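PDB 4OIF: beta-galactosidase from Geobacillus stearothermophilus, which probably hydrolyses terminal non-reducing beta-D-galactose residues of beta-D-galactosides, as a trimeric glycoside hydrolase of family 42 that carries a zinc ion. Local coordinates for residues 563-568 with 581-586; 529-534 with 556-561; 72-77 with 147-152; 65-70 with 138-143; 660-665 with 681-686. All coordinates share one frame; numbering follows the deposited sequence.

How the contacts relate
The five contacts sample three parts of the chain. Contacts 1 and 2 lie in the trimerisation domain and touch each other, Thr582 and Val566 of contact 1 packing on Ile561 of contact 2. Both pair antiparallel strands and both contain a beta bulge, but contact 1 is largely buried within its own subunit, whereas contact 2 is partly exposed and meets a second subunit. Contacts 3 and 4 share helix 68-79 of the TIM barrel, their centres 12 Å apart; contact 3 adds a histidine-carboxylate bond to aromatic packing, while contact 4 is apolar apart from an arginine at its edge. Contact 5, in the C-terminal domain, again pairs antiparallel strands, partly buried, but ends in an Asx turn instead of carrying a bulge.

Contact 1: 563-568 with 581-586; sequences AATVEG and VTSNQY
Glu567 and Ser583 face each other across a beta hairpin, strands 565-570 and 579-586, whose antiparallel pairing is broken by a classic beta bulge: Glu567 and Gly568 both stand opposite Val581. Val581 O takes both amides, at 2.6 Å from Glu567 N and 3.0 Å from Gly568 N. The extra residue turns the Glu567 side chain in toward the partner strand, where its CB comes within 3.9 Å of Val581 CG1. With CG beside the backbone N (chi1 -53°) and the chain bent at chi2 (-77°), the glutamate carries its carboxylate back past Thr582 to Ser583. There Ser583 OG donates to the anti lone pair of Glu567 OE2 over 2.6 Å, and OE1, the other oxygen, forms a salt bridge with Arg546. The carboxylate is thus held through both oxygens. Thr565 shares this face, its CB resting beside the serine hydroxyl, while Val566 and Thr582 lie on the reverse face and pack on Ile561. Beyond the Thr565-Ser583 bridge, Ala564 packs on Asn584: Ala564 CB sits 3.9 Å from Asn584 CB, and the amide of Asn584, whose CG points away from its own backbone N (chi1 -170°), folds alongside the loop: ND2 is bonded to Met524 O, and OD1 lies 3.4 Å from Ala564 CA.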
# COMPACT_ATOMS: atom_id res chain seq x y z
N ALA A 563 24.97 -42.22 1.32
CA ALA A 563 26.33 -42.44 0.82
C ALA A 563 27.20 -41.18 0.84
O ALA A 563 28.43 -41.26 0.76
CB ALA A 563 26.28 -43.01 -0.58
N ALA A 564 26.57 -40.02 0.98
CA ALA A 564 27.26 -38.74 0.77
C ALA A 564 28.27 -38.41 1.85
O ALA A 564 28.19 -38.87 2.98
CB ALA A 564 26.24 -37.62 0.65
N THR A 565 29.24 -37.59 1.48
CA THR A 565 30.25 -37.09 2.41
C THR A 565 29.76 -35.77 2.98
O THR A 565 29.26 -34.91 2.25
CB THR A 565 31.61 -36.89 1.69
OG1 THR A 565 32.03 -38.14 1.13
CG2 THR A 565 32.66 -36.39 2.63
N VAL A 566 29.87 -35.60 4.29
CA VAL A 566 29.49 -34.35 4.91
C VAL A 566 30.60 -33.33 4.77
O VAL A 566 31.69 -33.54 5.30
CB VAL A 566 29.16 -34.53 6.39
CG1 VAL A 566 28.82 -33.18 7.01
CG2 VAL A 566 28.00 -35.51 6.55
N GLU A 567 30.33 -32.25 4.05
CA GLU A 567 31.34 -31.23 3.78
C GLU A 567 31.22 -30.04 4.72
O GLU A 567 32.20 -29.38 5.03
CB GLU A 567 31.23 -30.75 2.35
CG GLU A 567 31.28 -31.86 1.34
CD GLU A 567 32.67 -32.38 1.12
OE1 GLU A 567 33.60 -31.93 1.83
OE2 GLU A 567 32.86 -33.23 0.23
N GLY A 568 30.00 -29.78 5.17
CA GLY A 568 29.80 -28.67 6.09
C GLY A 568 28.64 -28.96 7.00
O GLY A 568 27.73 -29.71 6.61
N VAL A 581 26.23 -29.08 4.12
CA VAL A 581 26.75 -29.19 2.76
C VAL A 581 27.30 -30.58 2.50
O VAL A 581 28.10 -31.09 3.29
CB VAL A 581 27.86 -28.17 2.48
CG1 VAL A 581 28.42 -28.37 1.08
CG2 VAL A 581 27.32 -26.77 2.63
N THR A 582 26.86 -31.19 1.40
CA THR A 582 27.23 -32.58 1.09
C THR A 582 27.74 -32.76 -0.34
O THR A 582 27.40 -31.99 -1.23
CB THR A 582 26.04 -33.55 1.30
OG1 THR A 582 25.05 -33.33 0.28
CG2 THR A 582 25.40 -33.36 2.64
N SER A 583 28.56 -33.79 -0.53
CA SER A 583 29.04 -34.18 -1.86
C SER A 583 28.90 -35.68 -2.03
O SER A 583 28.98 -36.43 -1.06
CB SER A 583 30.50 -33.78 -2.08
OG SER A 583 31.37 -34.61 -1.32
N ASN A 584 28.71 -36.12 -3.26
CA ASN A 584 28.50 -37.53 -3.49
C ASN A 584 28.87 -37.97 -4.90
O ASN A 584 28.39 -37.42 -5.88
CB ASN A 584 27.05 -37.86 -3.20
CG ASN A 584 26.80 -39.33 -3.18
OD1 ASN A 584 27.34 -40.05 -2.35
ND2 ASN A 584 25.95 -39.80 -4.09
N GLN A 585 29.73 -38.98 -4.99
CA GLN A 585 30.10 -39.50 -6.30
C GLN A 585 29.00 -40.42 -6.76
O GLN A 585 28.48 -41.21 -5.98
CB GLN A 585 31.45 -40.21 -6.25
CG GLN A 585 32.51 -39.42 -5.51
CD GLN A 585 33.86 -40.06 -5.57
OE1 GLN A 585 33.99 -41.23 -5.94
NE2 GLN A 585 34.90 -39.31 -5.22
N TYR A 586 28.64 -40.31 -8.03
CA TYR A 586 27.55 -41.09 -8.56
C TYR A 586 27.88 -41.43 -10.00
O TYR A 586 27.96 -40.55 -10.85
CB TYR A 586 26.23 -40.32 -8.45
CG TYR A 586 25.04 -41.05 -9.02
CD1 TYR A 586 24.42 -42.06 -8.31
CD2 TYR A 586 24.53 -40.71 -10.26
CE1 TYR A 586 23.33 -42.73 -8.83
CE2 TYR A 586 23.44 -41.36 -10.79
CZ TYR A 586 22.84 -42.38 -10.07
OH TYR A 586 21.76 -43.04 -10.60

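Contact 2: 529-534 with 556-561; sequences PIETDT and ATVIKI
Ile530 and Val558 meet through both backbone and side chain. Ile530 N donates to Val558 O over 2.9 Å, and Ile530 CG1 lies 3.8 Å from Val558 CG1. One residue on, Glu531 O receives Val558 N at 2.8 Å, and the pair Asp533 and Ala556 exchanges two further backbone bonds. The register slips by one between Pro529 and Glu531, a beta bulge in this two-stranded antiparallel ribbon of the trimerisation domain. A second subunit approaches the face carrying Glu531 and Asp533: Glu531 OE1 forms a salt bridge with Arg386 of that subunit, and Asp533 OD2 is shared between Arg338 of that subunit and Tyr575 OH of Asp533's own chain. Thr532 and Thr557 form a non-hydrogen-bonded pair on the reverse face, where one water joins their hydroxyls. It donates to Thr557 OG1 at 2.6 Å and lies 3.1 Å from Thr532 OG1. Thr557 OG1 is also bonded to Gly595 O, and Thr557 O to Tyr570 OH, while Thr557 CG2 presses against Pro529 CB at 3.4 Å.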
# COMPACT_ATOMS: atom_id res chain seq x y z
N PRO A 529 16.68 -34.26 1.82
CA PRO A 529 16.22 -33.23 2.76
C PRO A 529 15.00 -33.75 3.52
O PRO A 529 14.16 -34.41 2.92
CB PRO A 529 15.85 -32.07 1.84
CG PRO A 529 15.44 -32.72 0.54
CD PRO A 529 16.23 -34.01 0.44
N ILE A 530 14.89 -33.48 4.82
CA ILE A 530 13.66 -33.88 5.48
C ILE A 530 12.89 -32.70 6.05
O ILE A 530 11.73 -32.84 6.39
CB ILE A 530 13.91 -34.92 6.59
CG1 ILE A 530 14.74 -34.33 7.72
CG2 ILE A 530 14.62 -36.14 6.02
CD1 ILE A 530 15.07 -35.34 8.80
N GLU A 531 13.54 -31.54 6.16
CA GLU A 531 12.87 -30.36 6.71
C GLU A 531 13.45 -29.06 6.22
O GLU A 531 14.67 -28.85 6.24
CB GLU A 531 12.90 -30.36 8.24
CG GLU A 531 12.07 -29.20 8.83
CD GLU A 531 11.99 -29.19 10.34
OE1 GLU A 531 12.59 -30.06 10.99
OE2 GLU A 531 11.32 -28.29 10.87
N THR A 532 12.57 -28.17 5.79
CA THR A 532 12.96 -26.84 5.36
C THR A 532 12.66 -25.86 6.47
O THR A 532 11.50 -25.64 6.81
CB THR A 532 12.23 -26.40 4.07
OG1 THR A 532 12.66 -27.21 2.97
CG2 THR A 532 12.54 -24.95 3.78
N ASP A 533 13.71 -25.30 7.05
CA ASP A 533 13.53 -24.32 8.10
C ASP A 533 13.45 -22.92 7.51
O ASP A 533 14.42 -22.44 6.91
CB ASP A 533 14.69 -24.42 9.09
CG ASP A 533 14.39 -23.72 10.39
OD1 ASP A 533 13.20 -23.62 10.78
OD2 ASP A 533 15.37 -23.29 11.03
N THR A 534 12.30 -22.26 7.67
CA THR A 534 12.13 -20.90 7.18
C THR A 534 12.33 -19.88 8.30
O THR A 534 11.68 -19.96 9.34
CB THR A 534 10.74 -20.69 6.56
OG1 THR A 534 10.60 -21.52 5.40
CG2 THR A 534 10.56 -19.23 6.16
N ALA A 556 17.26 -22.97 6.00
CA ALA A 556 18.13 -24.08 6.32
C ALA A 556 17.43 -25.36 5.94
O ALA A 556 16.20 -25.41 5.87
CB ALA A 556 18.50 -24.08 7.79
N THR A 557 18.19 -26.40 5.67
CA THR A 557 17.58 -27.69 5.39
C THR A 557 18.13 -28.77 6.31
O THR A 557 19.34 -28.99 6.37
CB THR A 557 17.81 -28.12 3.93
OG1 THR A 557 17.46 -27.04 3.04
CG2 THR A 557 16.95 -29.34 3.61
N VAL A 558 17.25 -29.46 7.04
CA VAL A 558 17.70 -30.60 7.82
C VAL A 558 17.93 -31.76 6.85
O VAL A 558 17.10 -32.03 5.99
CB VAL A 558 16.68 -31.00 8.92
CG1 VAL A 558 17.17 -32.23 9.68
CG2 VAL A 558 16.47 -29.84 9.90
N ILE A 559 19.07 -32.44 6.98
CA ILE A 559 19.49 -33.44 6.00
C ILE A 559 19.77 -34.83 6.58
O ILE A 559 20.46 -34.98 7.59
CB ILE A 559 20.74 -32.95 5.26
CG1 ILE A 559 20.39 -31.78 4.34
CG2 ILE A 559 21.40 -34.08 4.48
CD1 ILE A 559 21.59 -30.93 3.97
N LYS A 560 19.23 -35.85 5.92
CA LYS A 560 19.53 -37.24 6.23
C LYS A 560 20.61 -37.80 5.29
O LYS A 560 20.41 -37.85 4.07
CB LYS A 560 18.24 -38.06 6.12
CG LYS A 560 18.38 -39.55 6.44
CD LYS A 560 17.07 -40.26 6.10
CE LYS A 560 16.92 -41.59 6.80
NZ LYS A 560 15.53 -42.11 6.60
N ILE A 561 21.73 -38.23 5.85
CA ILE A 561 22.87 -38.73 5.05
C ILE A 561 22.77 -40.20 4.69
O ILE A 561 22.40 -41.03 5.52
CB ILE A 561 24.21 -38.52 5.79
CG1 ILE A 561 24.47 -37.03 6.01
CG2 ILE A 561 25.36 -39.16 5.03
CD1 ILE A 561 24.43 -36.23 4.75
O HOH W 1 15.34 -27.35 1.50

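Contact 3: 72-77 with 147-152; sequences KVFDDI and HPALLM
Phe74 and His147 pack against each other where helix 68-79, on the outside of the TIM barrel, covers the turn leading into strand 150-154. The packing is tightest round the imidazole. Phe74 CB lies over one face of it, 3.7 Å from His147 NE2, and the phenyl ring turns its edge to the imidazole face, an edge-to-face pair with planes at 61°. Deeper in, the fit slackens: Phe74 CD2 is 4.3 Å from Ala149 CB, and Phe74 CE2 is 4.4 Å from Leu150 CB. Val84 and Leu86 of strand 83-87 complete this apolar side, and Tyr144 stacks on the phenyl ring. Asp75, on the exposed side, contributes a polar bond instead. Its carboxylate reaches the histidine from the edge, while within the type I turn Ala149 N donates to His147 ND1 over 3.0 Å. Held in its own plane at both nitrogens, the imidazole directs His147 NE2 to Asp75 OD1 at 2.9 Å, with an angle of 169° at the hydrogen.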
# COMPACT_ATOMS: atom_id res chain seq x y z
N LYS A 72 9.18 6.60 -48.25
CA LYS A 72 10.23 7.60 -48.26
C LYS A 72 11.23 7.33 -47.14
O LYS A 72 12.42 7.53 -47.33
CB LYS A 72 9.67 9.01 -48.16
CG LYS A 72 10.76 10.06 -47.96
CD LYS A 72 10.52 11.34 -48.74
CE LYS A 72 11.66 12.33 -48.52
NZ LYS A 72 11.82 12.69 -47.08
N VAL A 73 10.75 6.86 -45.99
CA VAL A 73 11.68 6.48 -44.92
C VAL A 73 12.64 5.35 -45.36
O VAL A 73 13.85 5.45 -45.13
CB VAL A 73 10.91 6.06 -43.63
CG1 VAL A 73 11.80 5.25 -42.68
CG2 VAL A 73 10.34 7.30 -42.94
N PHE A 74 12.10 4.30 -45.99
CA PHE A 74 12.92 3.16 -46.43
C PHE A 74 13.97 3.61 -47.42
O PHE A 74 15.17 3.27 -47.30
CB PHE A 74 12.07 2.07 -47.09
CG PHE A 74 11.66 0.97 -46.15
CD1 PHE A 74 10.55 1.12 -45.32
CD2 PHE A 74 12.36 -0.22 -46.10
CE1 PHE A 74 10.15 0.11 -44.47
CE2 PHE A 74 11.98 -1.23 -45.24
CZ PHE A 74 10.86 -1.07 -44.42
N ASP A 75 13.52 4.41 -48.39
CA ASP A 75 14.44 4.91 -49.40
C ASP A 75 15.52 5.80 -48.77
O ASP A 75 16.69 5.63 -49.07
CB ASP A 75 13.69 5.66 -50.50
CG ASP A 75 12.98 4.72 -51.46
OD1 ASP A 75 13.24 3.49 -51.38
OD2 ASP A 75 12.17 5.19 -52.29
N ASP A 76 15.12 6.71 -47.90
CA ASP A 76 16.03 7.67 -47.28
C ASP A 76 17.08 7.00 -46.40
O ASP A 76 18.25 7.38 -46.41
CB ASP A 76 15.26 8.69 -46.42
CG ASP A 76 14.57 9.73 -47.25
OD1 ASP A 76 14.86 9.80 -48.45
OD2 ASP A 76 13.76 10.50 -46.70
N ILE A 77 16.65 6.02 -45.62
CA ILE A 77 17.58 5.35 -44.73
C ILE A 77 18.54 4.55 -45.59
O ILE A 77 19.75 4.54 -45.32
CB ILE A 77 16.85 4.47 -43.72
CG1 ILE A 77 16.24 5.35 -42.64
CG2 ILE A 77 17.79 3.41 -43.11
CD1 ILE A 77 15.29 4.62 -41.76
N HIS A 147 12.61 -4.85 -50.45
CA HIS A 147 13.41 -3.63 -50.37
C HIS A 147 14.77 -3.97 -49.78
O HIS A 147 14.86 -4.67 -48.77
CB HIS A 147 12.71 -2.57 -49.53
CG HIS A 147 13.29 -1.19 -49.70
ND1 HIS A 147 14.53 -0.84 -49.20
CD2 HIS A 147 12.78 -0.08 -50.28
CE1 HIS A 147 14.77 0.42 -49.50
NE2 HIS A 147 13.73 0.91 -50.15
N PRO A 148 15.85 -3.46 -50.40
CA PRO A 148 17.22 -3.77 -49.97
C PRO A 148 17.55 -3.33 -48.52
O PRO A 148 18.37 -3.98 -47.88
CB PRO A 148 18.09 -3.01 -50.97
CG PRO A 148 17.19 -1.96 -51.55
CD PRO A 148 15.83 -2.56 -51.57
N ALA A 149 16.91 -2.28 -48.02
CA ALA A 149 17.14 -1.85 -46.64
C ALA A 149 16.53 -2.78 -45.59
O ALA A 149 16.89 -2.71 -44.42
CB ALA A 149 16.62 -0.44 -46.42
N LEU A 150 15.61 -3.65 -46.00
CA LEU A 150 14.94 -4.51 -45.03
C LEU A 150 15.89 -5.52 -44.43
O LEU A 150 16.56 -6.25 -45.16
CB LEU A 150 13.75 -5.24 -45.66
CG LEU A 150 12.99 -6.11 -44.65
CD1 LEU A 150 12.55 -5.25 -43.48
CD2 LEU A 150 11.79 -6.83 -45.28
N LEU A 151 15.95 -5.58 -43.11
CA LEU A 151 16.91 -6.46 -42.45
C LEU A 151 16.26 -7.59 -41.66
O LEU A 151 16.68 -8.74 -41.73
CB LEU A 151 17.80 -5.67 -41.49
CG LEU A 151 18.95 -6.51 -40.96
CD1 LEU A 151 19.97 -6.75 -42.07
CD2 LEU A 151 19.61 -5.86 -39.74
N MET A 152 15.23 -7.24 -40.91
CA MET A 152 14.64 -8.16 -39.96
C MET A 152 13.22 -7.70 -39.59
O MET A 152 12.90 -6.51 -39.70
CB MET A 152 15.53 -8.25 -38.71
CG MET A 152 15.13 -9.25 -37.63
SD MET A 152 16.41 -9.33 -36.33
CE MET A 152 16.64 -7.60 -35.97

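Contact 4: 65-70 with 138-143; sequences YRFEWL and RLLAER
Phe67, near the start of helix 68-79, reaches to helix 127-144, and three side chains of that helix receive it. Its CZ meets Leu139 CB at 3.9 Å, its CE1 meets Leu140 CD2 at 4.1 Å, and its CB lies over one face of the Arg143 guanidinium, 3.6 Å from Arg143 NE. Arg143 runs extended from its helix and then bends at chi3 (-80°); its guanidinium and the phenyl plane are only 15° apart, so the arginine lies almost flat beside the start of the aromatic side chain. Tyr65 adds a second aromatic surface: Leu139 CD1 sits over one face of its ring in a CH-pi contact, 3.5 Å from Tyr65 CZ. On the buried side, methyls meet as Leu70 CD2 touches Leu140 CD2 at 3.9 Å. In the next shell, Asp71 fixes the guanidinium through a salt bridge to Arg143 NH1. Leu58 of helix 55-58 and Tyr144 border both Phe67 and Leu70, whereas His135 lies against Tyr65. No hydrogen bond joins the two segments themselves, so their own cohesion is mainly hydrophobic and dispersive; the Arg143-Asp71 salt bridge adds an ionic tie between helices 127-144 and 68-79, on the outside of the TIM barrel. The arginine at the exposed rim offers a flat surface to the phenylalanine while its charge is probably balanced largely by Asp71.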
# COMPACT_ATOMS: atom_id res chain seq x y z
N TYR A 65 -5.26 3.67 -46.44
CA TYR A 65 -3.84 3.52 -46.14
C TYR A 65 -2.97 4.69 -46.55
O TYR A 65 -3.25 5.41 -47.51
CB TYR A 65 -3.30 2.24 -46.78
CG TYR A 65 -4.04 1.02 -46.30
CD1 TYR A 65 -3.79 0.48 -45.04
CD2 TYR A 65 -5.02 0.43 -47.09
CE1 TYR A 65 -4.49 -0.62 -44.58
CE2 TYR A 65 -5.73 -0.69 -46.65
CZ TYR A 65 -5.46 -1.20 -45.39
OH TYR A 65 -6.15 -2.31 -44.94
N ARG A 66 -1.90 4.86 -45.79
CA ARG A 66 -0.93 5.92 -45.99
C ARG A 66 0.47 5.36 -45.87
O ARG A 66 1.10 5.53 -44.83
CB ARG A 66 -1.12 7.03 -44.96
CG ARG A 66 -2.41 7.81 -45.10
CD ARG A 66 -2.36 8.75 -46.29
NE ARG A 66 -3.59 9.54 -46.36
CZ ARG A 66 -4.65 9.22 -47.09
NH1 ARG A 66 -4.65 8.12 -47.84
NH2 ARG A 66 -5.72 10.01 -47.08
N PHE A 67 0.94 4.70 -46.93
CA PHE A 67 2.27 4.07 -46.92
C PHE A 67 3.38 4.97 -47.49
O PHE A 67 4.56 4.62 -47.38
CB PHE A 67 2.26 2.76 -47.72
CG PHE A 67 1.54 1.64 -47.04
CD1 PHE A 67 2.08 1.04 -45.91
CD2 PHE A 67 0.34 1.17 -47.53
CE1 PHE A 67 1.43 -0.00 -45.28
CE2 PHE A 67 -0.33 0.13 -46.91
CZ PHE A 67 0.22 -0.46 -45.78
N GLU A 68 3.01 6.10 -48.09
CA GLU A 68 4.00 6.91 -48.82
C GLU A 68 5.12 7.39 -47.90
O GLU A 68 6.31 7.30 -48.26
CB GLU A 68 3.32 8.09 -49.51
CG GLU A 68 2.19 7.70 -50.47
CD GLU A 68 0.88 7.34 -49.75
OE1 GLU A 68 0.45 8.11 -48.86
OE2 GLU A 68 0.30 6.27 -50.06
N TRP A 69 4.76 7.88 -46.72
CA TRP A 69 5.77 8.38 -45.79
C TRP A 69 6.78 7.27 -45.43
O TRP A 69 7.98 7.53 -45.32
CB TRP A 69 5.13 8.96 -44.52
CG TRP A 69 4.40 7.95 -43.70
CD1 TRP A 69 3.07 7.63 -43.79
CD2 TRP A 69 4.95 7.11 -42.69
NE1 TRP A 69 2.77 6.65 -42.89
CE2 TRP A 69 3.91 6.31 -42.20
CE3 TRP A 69 6.23 6.95 -42.15
CZ2 TRP A 69 4.10 5.36 -41.19
CZ3 TRP A 69 6.42 6.01 -41.15
CH2 TRP A 69 5.36 5.23 -40.68
N LEU A 70 6.29 6.04 -45.28
CA LEU A 70 7.16 4.93 -44.90
C LEU A 70 8.04 4.52 -46.10
O LEU A 70 9.20 4.11 -45.93
CB LEU A 70 6.34 3.75 -44.36
CG LEU A 70 7.07 2.45 -44.01
CD1 LEU A 70 8.18 2.67 -42.99
CD2 LEU A 70 6.08 1.43 -43.49
N ARG A 138 0.58 -8.50 -43.73
CA ARG A 138 0.67 -8.89 -45.13
C ARG A 138 0.91 -7.70 -46.06
O ARG A 138 1.74 -7.79 -46.96
CB ARG A 138 -0.59 -9.63 -45.54
CG ARG A 138 -0.59 -10.08 -46.99
CD ARG A 138 -1.77 -10.97 -47.25
NE ARG A 138 -1.71 -12.19 -46.46
CZ ARG A 138 -0.98 -13.25 -46.79
NH1 ARG A 138 -0.27 -13.24 -47.91
NH2 ARG A 138 -0.98 -14.33 -46.01
N LEU A 139 0.21 -6.59 -45.87
CA LEU A 139 0.44 -5.42 -46.72
C LEU A 139 1.88 -4.96 -46.58
O LEU A 139 2.54 -4.63 -47.57
CB LEU A 139 -0.52 -4.27 -46.38
CG LEU A 139 -2.01 -4.52 -46.66
CD1 LEU A 139 -2.89 -3.34 -46.24
CD2 LEU A 139 -2.25 -4.86 -48.12
N LEU A 140 2.38 -4.97 -45.35
CA LEU A 140 3.76 -4.57 -45.11
C LEU A 140 4.74 -5.47 -45.85
O LEU A 140 5.62 -4.96 -46.55
CB LEU A 140 4.08 -4.56 -43.61
CG LEU A 140 3.58 -3.35 -42.82
CD1 LEU A 140 3.70 -3.62 -41.34
CD2 LEU A 140 4.32 -2.06 -43.21
N ALA A 141 4.60 -6.79 -45.72
CA ALA A 141 5.52 -7.70 -46.40
C ALA A 141 5.39 -7.57 -47.93
O ALA A 141 6.39 -7.64 -48.64
CB ALA A 141 5.32 -9.15 -45.96
N GLU A 142 4.18 -7.36 -48.41
CA GLU A 142 3.97 -7.16 -49.84
C GLU A 142 4.77 -5.97 -50.32
O GLU A 142 5.43 -6.05 -51.35
CB GLU A 142 2.49 -6.94 -50.17
CG GLU A 142 1.60 -8.15 -50.05
CD GLU A 142 0.15 -7.84 -50.41
OE1 GLU A 142 -0.21 -6.65 -50.51
OE2 GLU A 142 -0.63 -8.80 -50.59
N ARG A 143 4.68 -4.86 -49.59
CA ARG A 143 5.26 -3.62 -50.07
C ARG A 143 6.76 -3.48 -49.83
O ARG A 143 7.47 -2.94 -50.68
CB ARG A 143 4.54 -2.42 -49.45
CG ARG A 143 5.02 -1.10 -50.00
CD ARG A 143 4.26 0.06 -49.43
NE ARG A 143 2.99 0.21 -50.10
CZ ARG A 143 2.71 1.20 -50.93
NH1 ARG A 143 3.59 2.15 -51.14
NH2 ARG A 143 1.52 1.24 -51.52

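Contact 5: 660-665 with 681-686; sequences KDLFTG and VVEKRR
Leu662 lies against Val681 and Glu683 just where strand 658-661 turns away from strand 679-685. Lys660 and Glu683 form the hydrogen-bonded pair just before it, each N donating to the other's O over 2.8 Å. Leu662 N still donates to Val681 O at 3.0 Å, and CB sits over the same oxygen at 3.5 Å. The first torsion (chi1 -157°) swings CG away from the backbone N, and the chain forks: CD2 meets Val681 CG1 at 3.7 Å, while CD1 crosses to Glu683, 3.3 Å from its OE2. Glu683 OE1 forms a salt bridge with Arg685 NH2. Phe663 meets the other methyl of the valine, its CZ 3.7 Å from Val681 CG2. Asp661 shapes the departure of the chain, its OD1 accepting from Phe663 N at 2.6 Å and from Thr664 N. Its OD2 is paired with Arg680 and accepts from a water that in turn accepts from Val681 N. Strand 658-661 thus ends in an Asx turn, within the five-stranded antiparallel sheet of the C-terminal domain.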
# COMPACT_ATOMS: atom_id res chain seq x y z
N LYS A 660 46.38 -7.76 -29.03
CA LYS A 660 46.39 -6.58 -29.89
C LYS A 660 45.13 -5.77 -29.68
O LYS A 660 44.02 -6.30 -29.78
CB LYS A 660 46.55 -6.99 -31.36
CG LYS A 660 47.84 -7.76 -31.68
CD LYS A 660 47.72 -9.27 -31.40
CE LYS A 660 49.07 -9.99 -31.37
NZ LYS A 660 48.92 -11.34 -30.72
N ASP A 661 45.30 -4.50 -29.37
CA ASP A 661 44.17 -3.60 -29.19
C ASP A 661 43.35 -3.46 -30.47
O ASP A 661 43.81 -2.93 -31.48
CB ASP A 661 44.67 -2.24 -28.72
CG ASP A 661 43.53 -1.25 -28.48
OD1 ASP A 661 42.70 -1.05 -29.39
OD2 ASP A 661 43.48 -0.67 -27.39
N LEU A 662 42.09 -3.89 -30.41
CA LEU A 662 41.23 -3.94 -31.58
C LEU A 662 40.97 -2.56 -32.18
O LEU A 662 40.66 -2.46 -33.37
CB LEU A 662 39.91 -4.61 -31.21
CG LEU A 662 39.13 -5.23 -32.35
CD1 LEU A 662 39.90 -6.41 -32.91
CD2 LEU A 662 37.77 -5.67 -31.86
N PHE A 663 41.09 -1.51 -31.38
CA PHE A 663 40.86 -0.14 -31.85
C PHE A 663 42.10 0.56 -32.42
O PHE A 663 41.98 1.42 -33.29
CB PHE A 663 40.30 0.71 -30.73
CG PHE A 663 39.01 0.21 -30.17
CD1 PHE A 663 38.06 -0.37 -30.99
CD2 PHE A 663 38.74 0.31 -28.82
CE1 PHE A 663 36.87 -0.83 -30.49
CE2 PHE A 663 37.55 -0.15 -28.30
CZ PHE A 663 36.61 -0.73 -29.14
N THR A 664 43.28 0.22 -31.91
CA THR A 664 44.50 0.95 -32.28
C THR A 664 45.52 0.08 -32.98
O THR A 664 46.47 0.59 -33.57
CB THR A 664 45.19 1.55 -31.06
OG1 THR A 664 45.81 0.50 -30.31
CG2 THR A 664 44.19 2.31 -30.20
N GLY A 665 45.35 -1.23 -32.91
CA GLY A 665 46.32 -2.14 -33.49
C GLY A 665 47.52 -2.39 -32.60
O GLY A 665 48.28 -3.32 -32.84
N VAL A 681 39.21 -3.35 -25.52
CA VAL A 681 38.79 -4.46 -26.37
C VAL A 681 40.01 -4.99 -27.08
O VAL A 681 40.71 -4.27 -27.80
CB VAL A 681 37.72 -4.06 -27.36
CG1 VAL A 681 37.29 -5.26 -28.17
CG2 VAL A 681 36.52 -3.50 -26.62
N VAL A 682 40.25 -6.27 -26.89
CA VAL A 682 41.55 -6.84 -27.19
C VAL A 682 41.41 -8.10 -28.04
O VAL A 682 40.40 -8.79 -27.98
CB VAL A 682 42.29 -7.08 -25.85
CG1 VAL A 682 42.64 -8.55 -25.64
CG2 VAL A 682 43.51 -6.19 -25.79
N GLU A 683 42.40 -8.36 -28.88
CA GLU A 683 42.34 -9.50 -29.78
C GLU A 683 43.53 -10.41 -29.54
O GLU A 683 44.65 -9.94 -29.36
CB GLU A 683 42.30 -9.03 -31.23
CG GLU A 683 42.36 -10.14 -32.26
CD GLU A 683 42.56 -9.62 -33.67
OE1 GLU A 683 42.93 -10.42 -34.56
OE2 GLU A 683 42.36 -8.41 -33.89
N LYS A 684 43.28 -11.71 -29.52
CA LYS A 684 44.35 -12.67 -29.29
C LYS A 684 44.30 -13.79 -30.32
O LYS A 684 43.34 -14.56 -30.36
CB LYS A 684 44.26 -13.25 -27.87
CG LYS A 684 45.37 -14.22 -27.58
CD LYS A 684 45.66 -14.30 -26.10
CE LYS A 684 46.70 -15.37 -25.84
NZ LYS A 684 46.17 -16.74 -26.10
N ARG A 685 45.33 -13.86 -31.15
CA ARG A 685 45.36 -14.84 -32.23
C ARG A 685 45.39 -16.26 -31.68
O ARG A 685 46.08 -16.53 -30.70
CB ARG A 685 46.56 -14.61 -33.15
CG ARG A 685 46.54 -15.46 -34.41
CD ARG A 685 45.34 -15.10 -35.27
NE ARG A 685 45.36 -13.67 -35.59
CZ ARG A 685 44.32 -13.00 -36.07
NH1 ARG A 685 43.16 -13.62 -36.28
NH2 ARG A 685 44.43 -11.70 -36.33
N ARG A 686 44.64 -17.16 -32.31
CA ARG A 686 44.56 -18.53 -31.85
C ARG A 686 45.61 -19.39 -32.54
O ARG A 686 46.43 -20.02 -31.87
CB ARG A 686 43.17 -19.11 -32.10
CG ARG A 686 43.00 -20.54 -31.61
CD ARG A 686 41.62 -21.11 -31.94
NE ARG A 686 40.54 -20.13 -31.77
CZ ARG A 686 40.13 -19.64 -30.60
NH1 ARG A 686 40.71 -20.03 -29.47
NH2 ARG A 686 39.13 -18.77 -30.57
O HOH W 2 40.64 -1.11 -26.29